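Local coordinates for putative sugar ABC transporter (Yersinia enterocolitica subsp. enterocolitica 8081, PDB 5ULB), which probably binds methylthioribose-like sugars in the periplasm for an ABC transporter, and is seen here holding both anomers of a seleno analogue of methylthioribose, at residues 5-13 with 326-334; 139-150 with 205-216. One frame throughout, in Å; residues are numbered along the deposited sequence.

Contact 1. Residues 5-13 with 326-334; sequences TVAPIPDAI and PWFATLAAK
Pro10 lies over one face of the Trp327 indole, its CD 3.5 Å from the centroid of the five-membered ring and 21° off the ring normal, which meets the geometry of a CH-pi contact. CG of the same proline sits above CE2, so two ring methylenes rest on the indole and the two side chains cross at about a right angle. Further along, Ile13 CD1 approaches Trp327 CZ3 at 3.6 Å. On the opposite face of the indole Phe328 CD1 lies above the plane, toward the rim, while Leu331 CD1 lies in plane at its edge. A chi1 of 48° sets Trp327 CG between its backbone N and carbonyl carbon, bringing one face of the indole against Pro10; NE1 is hydrogen-bonded to Glu280, which further fixes the ring's rotation.

The polar part of the contact centres on Thr330. Its OG1 donates to Ala7 O at 2.7 Å, in the carbonyl plane and on a lone pair, with a C=O...donor angle of 141°. A water donates to the same OG1 and accepts from Ala7 N at 2.8 Å, so the hydroxyl bonds the C=O of Ala7 directly and its NH through the water. The methyl branch of Thr330 turns to the apolar side, where CG2 meets Val6 CG1 at 3.6 Å and Ile9 CG1. Ile9 CD1 touches both Leu331 CD2, at 3.8 Å, and Lys334 CD.

Outward, Pro10 and Trp327 both touch Ala278 of helix 262-278, and Leu331 rests on Leu48 of helix 32-48. Pro10 is also the N-cap of the short helix 11-14. Together these contacts are those of an extended N-terminal arm lying against the C-terminal helix 327-335, joining the two chain ends at the protein surface.

Contact 2. Residues 139-150 with 205-216; sequences FNGKANIIKLWV and KIDAIWGTWDAF
Thr212 takes chi1 65°, which sets OG1 between its own backbone N and carbonyl carbon and turns the hydroxyl to Leu148 O, 2.7 Å away, in the carbonyl plane and on a lone pair. The backbone N of Thr212 donates to the same oxygen, so two donors from one residue grip the carbonyl where strand 143-148 ends. At the other end Asp207, with chi1 -61°, holds its carboxylate beside its backbone N. OD2 accepts from Asn144 N at 2.8 Å through its anti lone pair, in a nearly straight bond of 174°, while Asp207 N returns a bond to Asn144 O. Both backbone groups of Asn144 are thus held by one aspartate. A water joins Asn144 ND2 to OD2.

Between these ends the strands run parallel, their axes 4.7 Å apart at closest. Ile146 N bonds to Ala208 O, Trp210 N to Ile146 O, and Leu148 N to Trp210 O at 2.9 Å. One face of the pair carries Ile146, Leu148 and Ile209: Leu148 CG meets Ile209 CG2 at 3.7 Å, and Leu148 CB meets Phe216 CB at 3.6 Å. On the other, Lys147 runs beside Trp210, its CD at the indole edge 3.9 Å from CZ3, before bending to bond Ser178 and Gln160.

Val150 CG1 comes in plane to the edge of the Phe216 ring; Val150, Thr212 and Trp213 touch the bound sugar. These are adjacent parallel strands in the alpha/beta sheet of one lobe of a periplasmic binding protein, with the sugar at their C-terminal ends. Strand 143-148 lies between 208-211 and the outermost strand 173-179. Helix 124-138 covers Ile145, Ala208 and Trp210, helix 154-169 packs on Lys147 and Thr212, and Ile206 and Ile209 face Ile232.

Contact 1 lies at the surface and contact 2 in the interior, with about 48 Å between their centres and the middle of the chain between them. They share no helix or strand: the first brings the two chain ends together, whereas the second pairs neighbouring strands of the sheet. Their chemistry follows. Across contact 1 a single direct hydrogen bond, from a threonine hydroxyl, accompanies proline, isoleucine and indole packing over 479 Å² of buried surface. Contact 2 buries 899 Å² and relies on repeated backbone bonds, with Asp207 and Thr212 adding side-chain bonds at either end. Contact 2 reaches the sugar pocket; contact 1 contributes no residue to it.

Contact 1. Residues 5-13 with 326-334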
loop_
_atom_site.group_PDB
_atom_site.type_symbol
_atom_site.label_atom_id
_atom_site.label_comp_id
_atom_site.label_asym_id
_atom_site.label_seq_id
_atom_site.Cartn_x
_atom_site.Cartn_y
_atom_site.Cartn_z
ATOM N N THR A 5 8.019 -4.180 35.816
ATOM C CA THR A 5 8.431 -2.771 35.923
ATOM C C THR A 5 8.315 -2.124 34.535
ATOM O O THR A 5 8.331 -2.770 33.460
ATOM C CB THR A 5 9.878 -2.565 36.439
ATOM O OG1 THR A 5 10.790 -3.327 35.665
ATOM C CG2 THR A 5 10.129 -3.070 37.837
ATOM N N VAL A 6 8.243 -0.832 34.527
ATOM C CA VAL A 6 8.004 -0.017 33.305
ATOM C C VAL A 6 9.267 0.401 32.579
ATOM O O VAL A 6 10.213 0.815 33.194
ATOM C CB VAL A 6 7.178 1.178 33.811
ATOM C CG1 VAL A 6 7.385 2.468 33.035
ATOM C CG2 VAL A 6 5.729 0.743 34.014
ATOM N N ALA A 7 9.282 0.205 31.266
ATOM C CA ALA A 7 10.411 0.605 30.493
ATOM C C ALA A 7 10.493 2.114 30.408
ATOM O O ALA A 7 9.548 2.710 29.948
ATOM C CB ALA A 7 10.330 -0.037 29.079
ATOM N N PRO A 8 11.588 2.740 30.746
ATOM C CA PRO A 8 11.662 4.182 30.741
ATOM C C PRO A 8 11.594 4.746 29.350
ATOM O O PRO A 8 12.103 4.175 28.346
ATOM C CB PRO A 8 13.048 4.475 31.274
ATOM C CG PRO A 8 13.370 3.329 32.090
ATOM C CD PRO A 8 12.809 2.193 31.326
ATOM N N ILE A 9 10.908 5.882 29.232
ATOM C CA ILE A 9 10.893 6.650 27.976
ATOM C C ILE A 9 12.303 7.128 27.637
ATOM O O ILE A 9 12.899 7.753 28.514
ATOM C CB ILE A 9 9.817 7.750 28.067
ATOM C CG1 ILE A 9 8.416 7.121 28.237
ATOM C CG2 ILE A 9 9.864 8.659 26.804
ATOM C CD1 ILE A 9 7.410 8.101 28.774
ATOM N N PRO A 10 12.790 6.884 26.398
ATOM C CA PRO A 10 14.148 7.407 26.032
ATOM C C PRO A 10 14.263 8.897 26.228
ATOM O O PRO A 10 13.317 9.656 25.986
ATOM C CB PRO A 10 14.205 7.078 24.546
ATOM C CG PRO A 10 13.396 5.876 24.471
ATOM C CD PRO A 10 12.221 6.088 25.339
ATOM N N ASP A 11 15.426 9.332 26.649
ATOM C CA ASP A 11 15.660 10.694 26.962
ATOM C C ASP A 11 15.295 11.672 25.862
ATOM O O ASP A 11 14.794 12.750 26.193
ATOM C CB ASP A 11 17.138 10.836 27.322
ATOM C CG ASP A 11 17.547 12.245 27.675
ATOM O OD1 ASP A 11 17.053 12.712 28.745
ATOM O OD2 ASP A 11 18.386 12.813 26.906
ATOM N N ALA A 12 15.638 11.395 24.602
ATOM C CA ALA A 12 15.411 12.377 23.572
ATOM C C ALA A 12 13.912 12.640 23.435
ATOM O O ALA A 12 13.531 13.735 23.054
ATOM C CB ALA A 12 15.969 11.926 22.233
ATOM N N ILE A 13 13.045 11.658 23.759
ATOM C CA ILE A 13 11.577 11.898 23.744
ATOM C C ILE A 13 11.149 12.570 25.041
ATOM O O ILE A 13 10.437 13.595 24.998
ATOM C CB ILE A 13 10.871 10.599 23.438
ATOM C CG1 ILE A 13 11.166 10.232 21.924
ATOM C CG2 ILE A 13 9.370 10.670 23.624
ATOM C CD1 ILE A 13 10.650 8.884 21.545
ATOM N N PRO A 326 9.648 -1.663 24.018
ATOM C CA PRO A 326 8.871 -1.777 25.232
ATOM C C PRO A 326 8.382 -0.471 25.818
ATOM O O PRO A 326 7.347 -0.402 26.467
ATOM C CB PRO A 326 9.805 -2.434 26.213
ATOM C CG PRO A 326 11.054 -2.726 25.490
ATOM C CD PRO A 326 10.955 -2.331 24.125
ATOM N N TRP A 327 9.098 0.617 25.565
ATOM C CA TRP A 327 8.686 1.946 26.052
ATOM C C TRP A 327 7.507 2.479 25.253
ATOM O O TRP A 327 6.970 3.531 25.622
ATOM C CB TRP A 327 9.862 2.962 26.082
ATOM C CG TRP A 327 10.665 3.034 24.898
ATOM C CD1 TRP A 327 11.806 2.299 24.665
ATOM C CD2 TRP A 327 10.481 3.812 23.704
ATOM N NE1 TRP A 327 12.315 2.507 23.412
ATOM C CE2 TRP A 327 11.555 3.475 22.809
ATOM C CE3 TRP A 327 9.546 4.771 23.324
ATOM C CZ2 TRP A 327 11.738 4.082 21.606
ATOM C CZ3 TRP A 327 9.696 5.408 22.070
ATOM C CH2 TRP A 327 10.797 5.080 21.231
ATOM N N PHE A 328 7.079 1.866 24.140
ATOM C CA PHE A 328 5.820 2.306 23.485
ATOM C C PHE A 328 4.676 2.165 24.459
ATOM O O PHE A 328 3.793 3.021 24.455
ATOM C CB PHE A 328 5.567 1.533 22.216
ATOM C CG PHE A 328 6.506 1.827 21.046
ATOM C CD1 PHE A 328 7.469 2.845 21.038
ATOM C CD2 PHE A 328 6.363 1.084 19.878
ATOM C CE1 PHE A 328 8.262 2.985 19.954
ATOM C CE2 PHE A 328 7.186 1.262 18.781
ATOM C CZ PHE A 328 8.158 2.219 18.830
ATOM N N ALA A 329 4.631 1.065 25.253
ATOM C CA ALA A 329 3.612 0.898 26.234
ATOM C C ALA A 329 3.651 2.005 27.269
ATOM O O ALA A 329 2.619 2.479 27.766
ATOM C CB ALA A 329 3.648 -0.473 26.881
ATOM N N THR A 330 4.838 2.410 27.666
ATOM C CA THR A 330 4.967 3.481 28.646
ATOM C C THR A 330 4.360 4.748 28.090
ATOM O O THR A 330 3.701 5.490 28.804
ATOM C CB THR A 330 6.481 3.644 29.005
ATOM O OG1 THR A 330 6.977 2.331 29.295
ATOM C CG2 THR A 330 6.632 4.535 30.166
ATOM N N LEU A 331 4.743 5.085 26.867
ATOM C CA LEU A 331 4.188 6.270 26.172
ATOM C C LEU A 331 2.720 6.197 26.032
ATOM O O LEU A 331 2.048 7.222 26.261
ATOM C CB LEU A 331 4.773 6.512 24.787
ATOM C CG LEU A 331 6.059 7.176 24.847
ATOM C CD1 LEU A 331 6.659 7.206 23.443
ATOM C CD2 LEU A 331 5.949 8.589 25.321
ATOM N N ALA A 332 2.165 5.032 25.752
ATOM C CA ALA A 332 0.750 4.954 25.587
ATOM C C ALA A 332 0.028 5.269 26.902
ATOM O O ALA A 332 -0.950 6.023 26.912
ATOM C CB ALA A 332 0.331 3.601 25.050
ATOM N N ALA A 333 0.599 4.817 28.045
ATOM C CA ALA A 333 0.044 5.117 29.337
ATOM C C ALA A 333 0.167 6.592 29.633
ATOM O O ALA A 333 -0.763 7.139 30.268
ATOM C CB ALA A 333 0.758 4.257 30.396
ATOM N N LYS A 334 1.287 7.230 29.296
ATOM C CA LYS A 334 1.607 8.584 29.593
ATOM C C LYS A 334 0.722 9.518 28.770
ATOM O O LYS A 334 0.572 10.686 29.172
ATOM C CB LYS A 334 3.105 8.878 29.481
ATOM C CG LYS A 334 3.419 10.319 29.462
ATOM C CD LYS A 334 4.871 10.665 29.520
ATOM C CE LYS A 334 4.963 12.184 29.637
ATOM N NZ LYS A 334 6.298 12.629 29.207
HETATM O O HOH W 1 6.713 -0.178 30.125
#

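Contact 2. Residues 139-150 with 205-216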
loop_
_atom_site.group_PDB
_atom_site.type_symbol
_atom_site.label_atom_id
_atom_site.label_comp_id
_atom_site.label_asym_id
_atom_site.label_seq_id
_atom_site.Cartn_x
_atom_site.Cartn_y
_atom_site.Cartn_z
ATOM N N PHE A 139 -6.394 -20.669 -15.143
ATOM C CA PHE A 139 -6.597 -20.751 -16.569
ATOM C C PHE A 139 -5.635 -21.743 -17.266
ATOM O O PHE A 139 -5.568 -21.809 -18.503
ATOM C CB PHE A 139 -6.584 -19.359 -17.194
ATOM C CG PHE A 139 -7.797 -18.576 -16.851
ATOM C CD1 PHE A 139 -8.921 -18.664 -17.619
ATOM C CD2 PHE A 139 -7.841 -17.846 -15.727
ATOM C CE1 PHE A 139 -10.097 -17.980 -17.262
ATOM C CE2 PHE A 139 -9.007 -17.178 -15.386
ATOM C CZ PHE A 139 -10.136 -17.222 -16.128
ATOM N N ASN A 140 -4.878 -22.474 -16.460
ATOM C CA ASN A 140 -3.887 -23.419 -17.075
ATOM C C ASN A 140 -3.001 -22.820 -18.134
ATOM O O ASN A 140 -2.687 -23.384 -19.174
ATOM C CB ASN A 140 -4.521 -24.686 -17.673
ATOM C CG ASN A 140 -5.113 -25.653 -16.682
ATOM O OD1 ASN A 140 -6.046 -25.341 -15.960
ATOM N ND2 ASN A 140 -4.654 -26.891 -16.767
ATOM N N GLY A 141 -2.536 -21.646 -17.847
ATOM C CA GLY A 141 -1.554 -21.010 -18.687
ATOM C C GLY A 141 -2.093 -20.484 -19.986
ATOM O O GLY A 141 -1.302 -20.046 -20.825
ATOM N N LYS A 142 -3.423 -20.407 -20.145
ATOM C CA LYS A 142 -3.997 -19.933 -21.426
ATOM C C LYS A 142 -5.132 -18.944 -21.081
ATOM O O LYS A 142 -6.211 -19.339 -20.631
ATOM C CB LYS A 142 -4.601 -21.098 -22.228
ATOM C CG LYS A 142 -5.177 -20.563 -23.579
ATOM C CD LYS A 142 -5.680 -21.788 -24.374
ATOM C CE LYS A 142 -5.529 -21.675 -25.875
ATOM N NZ LYS A 142 -6.516 -20.635 -26.196
ATOM N N ALA A 143 -4.875 -17.673 -21.383
ATOM C CA ALA A 143 -5.888 -16.640 -21.072
ATOM C C ALA A 143 -5.552 -15.402 -21.839
ATOM O O ALA A 143 -4.363 -14.993 -21.951
ATOM C CB ALA A 143 -5.848 -16.361 -19.568
ATOM N N ASN A 144 -6.622 -14.740 -22.281
ATOM C CA ASN A 144 -6.528 -13.324 -22.789
ATOM C C ASN A 144 -6.831 -12.399 -21.619
ATOM O O ASN A 144 -7.916 -12.555 -21.034
ATOM C CB ASN A 144 -7.531 -13.153 -23.924
ATOM C CG ASN A 144 -7.161 -14.005 -25.114
ATOM O OD1 ASN A 144 -5.976 -13.991 -25.516
ATOM N ND2 ASN A 144 -8.136 -14.775 -25.647
ATOM N N ILE A 145 -5.932 -11.487 -21.290
ATOM C CA ILE A 145 -6.058 -10.664 -20.059
ATOM C C ILE A 145 -6.000 -9.201 -20.383
ATOM O O ILE A 145 -5.394 -8.766 -21.371
ATOM C CB ILE A 145 -5.057 -11.076 -19.006
ATOM C CG1 ILE A 145 -3.638 -10.695 -19.337
ATOM C CG2 ILE A 145 -5.174 -12.603 -18.753
ATOM C CD1 ILE A 145 -2.692 -10.851 -18.219
ATOM N N ILE A 146 -6.541 -8.441 -19.405
ATOM C CA ILE A 146 -6.240 -7.005 -19.308
ATOM C C ILE A 146 -5.413 -6.832 -18.022
ATOM O O ILE A 146 -5.756 -7.415 -17.019
ATOM C CB ILE A 146 -7.580 -6.161 -19.204
ATOM C CG1 ILE A 146 -8.560 -6.524 -20.306
ATOM C CG2 ILE A 146 -7.254 -4.705 -19.187
ATOM C CD1 ILE A 146 -8.065 -6.404 -21.654
ATOM N N LYS A 147 -4.421 -5.952 -18.091
ATOM C CA LYS A 147 -3.642 -5.560 -16.922
ATOM C C LYS A 147 -4.079 -4.117 -16.545
ATOM O O LYS A 147 -4.199 -3.259 -17.380
ATOM C CB LYS A 147 -2.135 -5.582 -17.294
ATOM C CG LYS A 147 -1.225 -5.045 -16.183
ATOM C CD LYS A 147 0.202 -5.393 -16.421
ATOM C CE LYS A 147 0.882 -4.855 -17.605
ATOM N NZ LYS A 147 1.211 -3.507 -17.549
ATOM N N LEU A 148 -4.272 -3.963 -15.231
ATOM C CA LEU A 148 -4.532 -2.580 -14.667
ATOM C C LEU A 148 -3.275 -2.202 -13.913
ATOM O O LEU A 148 -2.871 -2.864 -12.949
ATOM C CB LEU A 148 -5.718 -2.573 -13.739
ATOM C CG LEU A 148 -6.958 -3.380 -14.194
ATOM C CD1 LEU A 148 -8.043 -3.421 -13.122
ATOM C CD2 LEU A 148 -7.521 -2.844 -15.501
ATOM N N TRP A 149 -2.604 -1.122 -14.376
ATOM C CA TRP A 149 -1.259 -0.843 -13.964
ATOM C C TRP A 149 -0.912 0.637 -14.379
ATOM O O TRP A 149 -1.494 1.107 -15.357
ATOM C CB TRP A 149 -0.288 -1.788 -14.712
ATOM C CG TRP A 149 1.163 -1.701 -14.422
ATOM C CD1 TRP A 149 1.843 -2.177 -13.340
ATOM C CD2 TRP A 149 2.148 -0.963 -15.200
ATOM N NE1 TRP A 149 3.126 -1.812 -13.446
ATOM C CE2 TRP A 149 3.401 -1.093 -14.568
ATOM C CE3 TRP A 149 2.086 -0.295 -16.423
ATOM C CZ2 TRP A 149 4.549 -0.583 -15.094
ATOM C CZ3 TRP A 149 3.211 0.250 -16.929
ATOM C CH2 TRP A 149 4.411 0.087 -16.263
ATOM N N VAL A 150 -0.061 1.249 -13.654
ATOM C CA VAL A 150 0.481 2.621 -13.995
ATOM C C VAL A 150 1.980 2.626 -13.854
ATOM O O VAL A 150 2.513 2.166 -12.859
ATOM C CB VAL A 150 -0.234 3.706 -13.184
ATOM C CG1 VAL A 150 -0.046 3.571 -11.690
ATOM C CG2 VAL A 150 0.160 5.086 -13.636
ATOM N N LYS A 205 -13.822 -12.981 -25.525
ATOM C CA LYS A 205 -12.531 -12.516 -25.965
ATOM C C LYS A 205 -11.606 -12.085 -24.843
ATOM O O LYS A 205 -10.396 -11.844 -25.094
ATOM C CB LYS A 205 -12.665 -11.398 -26.979
ATOM C CG LYS A 205 -13.438 -11.676 -28.186
ATOM C CD LYS A 205 -12.755 -12.644 -29.050
ATOM C CE LYS A 205 -13.621 -12.904 -30.334
ATOM N NZ LYS A 205 -12.951 -13.865 -31.189
ATOM N N ILE A 206 -12.123 -11.994 -23.613
ATOM C CA ILE A 206 -11.310 -11.672 -22.423
ATOM C C ILE A 206 -11.643 -12.778 -21.396
ATOM O O ILE A 206 -12.793 -13.049 -21.113
ATOM C CB ILE A 206 -11.663 -10.268 -21.790
ATOM C CG1 ILE A 206 -11.449 -9.185 -22.792
ATOM C CG2 ILE A 206 -10.854 -10.073 -20.550
ATOM C CD1 ILE A 206 -12.089 -7.862 -22.330
ATOM N N ASP A 207 -10.575 -13.322 -20.813
ATOM C CA ASP A 207 -10.751 -14.305 -19.736
ATOM C C ASP A 207 -10.613 -13.763 -18.326
ATOM O O ASP A 207 -11.337 -14.195 -17.402
ATOM C CB ASP A 207 -9.719 -15.441 -19.939
ATOM C CG ASP A 207 -9.918 -16.152 -21.269
ATOM O OD1 ASP A 207 -11.045 -16.621 -21.442
ATOM O OD2 ASP A 207 -9.014 -16.108 -22.146
ATOM N N ALA A 208 -9.656 -12.808 -18.121
ATOM C CA ALA A 208 -9.361 -12.386 -16.798
ATOM C C ALA A 208 -8.757 -10.992 -16.835
ATOM O O ALA A 208 -8.222 -10.556 -17.846
ATOM C CB ALA A 208 -8.433 -13.411 -16.089
ATOM N N ILE A 209 -8.772 -10.362 -15.639
ATOM C CA ILE A 209 -8.140 -9.069 -15.415
ATOM C C ILE A 209 -7.235 -9.152 -14.194
ATOM O O ILE A 209 -7.676 -9.650 -13.149
ATOM C CB ILE A 209 -9.208 -7.940 -15.298
ATOM C CG1 ILE A 209 -10.037 -7.867 -16.540
ATOM C CG2 ILE A 209 -8.580 -6.633 -14.893
ATOM C CD1 ILE A 209 -11.195 -6.886 -16.467
ATOM N N TRP A 210 -6.010 -8.654 -14.350
ATOM C CA TRP A 210 -5.090 -8.556 -13.201
ATOM C C TRP A 210 -4.975 -7.111 -12.795
ATOM O O TRP A 210 -4.479 -6.282 -13.564
ATOM C CB TRP A 210 -3.734 -9.099 -13.568
ATOM C CG TRP A 210 -2.697 -9.066 -12.469
ATOM C CD1 TRP A 210 -2.900 -9.481 -11.175
ATOM C CD2 TRP A 210 -1.400 -8.512 -12.529
ATOM N NE1 TRP A 210 -1.764 -9.276 -10.449
ATOM C CE2 TRP A 210 -0.847 -8.681 -11.257
ATOM C CE3 TRP A 210 -0.620 -7.940 -13.514
ATOM C CZ2 TRP A 210 0.471 -8.273 -10.944
ATOM C CZ3 TRP A 210 0.621 -7.560 -13.224
ATOM C CH2 TRP A 210 1.155 -7.712 -11.933
ATOM N N GLY A 211 -5.455 -6.839 -11.548
ATOM C CA GLY A 211 -5.373 -5.479 -11.053
ATOM C C GLY A 211 -4.240 -5.345 -10.041
ATOM O O GLY A 211 -4.210 -5.989 -8.995
ATOM N N THR A 212 -3.297 -4.394 -10.372
ATOM C CA THR A 212 -2.096 -4.241 -9.555
ATOM C C THR A 212 -2.255 -3.319 -8.379
ATOM O O THR A 212 -1.396 -3.226 -7.554
ATOM C CB THR A 212 -0.940 -3.771 -10.400
ATOM O OG1 THR A 212 -1.181 -2.457 -10.912
ATOM C CG2 THR A 212 -0.622 -4.737 -11.514
ATOM N N TRP A 213 -3.460 -2.731 -8.253
ATOM C CA TRP A 213 -3.823 -1.855 -7.145
ATOM C C TRP A 213 -5.328 -1.956 -6.994
ATOM O O TRP A 213 -6.029 -1.911 -8.002
ATOM C CB TRP A 213 -3.465 -0.397 -7.465
ATOM C CG TRP A 213 -3.863 0.725 -6.564
ATOM C CD1 TRP A 213 -4.122 0.765 -5.251
ATOM C CD2 TRP A 213 -3.797 2.111 -7.003
ATOM N NE1 TRP A 213 -4.303 2.109 -4.826
ATOM C CE2 TRP A 213 -4.088 2.931 -5.887
ATOM C CE3 TRP A 213 -3.651 2.696 -8.253
ATOM C CZ2 TRP A 213 -4.118 4.331 -6.037
ATOM C CZ3 TRP A 213 -3.644 4.091 -8.365
ATOM C CH2 TRP A 213 -3.906 4.852 -7.226
ATOM N N ASP A 214 -5.834 -2.108 -5.805
ATOM C CA ASP A 214 -7.268 -2.360 -5.669
ATOM C C ASP A 214 -8.125 -1.146 -6.058
ATOM O O ASP A 214 -9.310 -1.333 -6.360
ATOM C CB ASP A 214 -7.712 -2.896 -4.323
ATOM C CG ASP A 214 -7.492 -1.999 -3.106
ATOM O OD1 ASP A 214 -6.767 -1.013 -3.249
ATOM O OD2 ASP A 214 -8.120 -2.386 -2.050
ATOM N N ALA A 215 -7.531 0.074 -6.128
ATOM C CA ALA A 215 -8.294 1.180 -6.711
ATOM C C ALA A 215 -8.663 0.908 -8.126
ATOM O O ALA A 215 -9.773 1.259 -8.580
ATOM C CB ALA A 215 -7.474 2.481 -6.586
ATOM N N PHE A 216 -7.764 0.324 -8.900
ATOM C CA PHE A 216 -8.072 -0.101 -10.241
ATOM C C PHE A 216 -9.081 -1.240 -10.239
ATOM O O PHE A 216 -10.058 -1.176 -11.008
ATOM C CB PHE A 216 -6.800 -0.571 -10.994
ATOM C CG PHE A 216 -5.716 0.455 -11.226
ATOM C CD1 PHE A 216 -5.992 1.780 -11.505
ATOM C CD2 PHE A 216 -4.363 0.084 -11.221
ATOM C CE1 PHE A 216 -4.982 2.671 -11.804
ATOM C CE2 PHE A 216 -3.360 0.959 -11.507
ATOM C CZ PHE A 216 -3.678 2.251 -11.804
HETATM O O HOH W 2 -10.697 -15.129 -24.298
#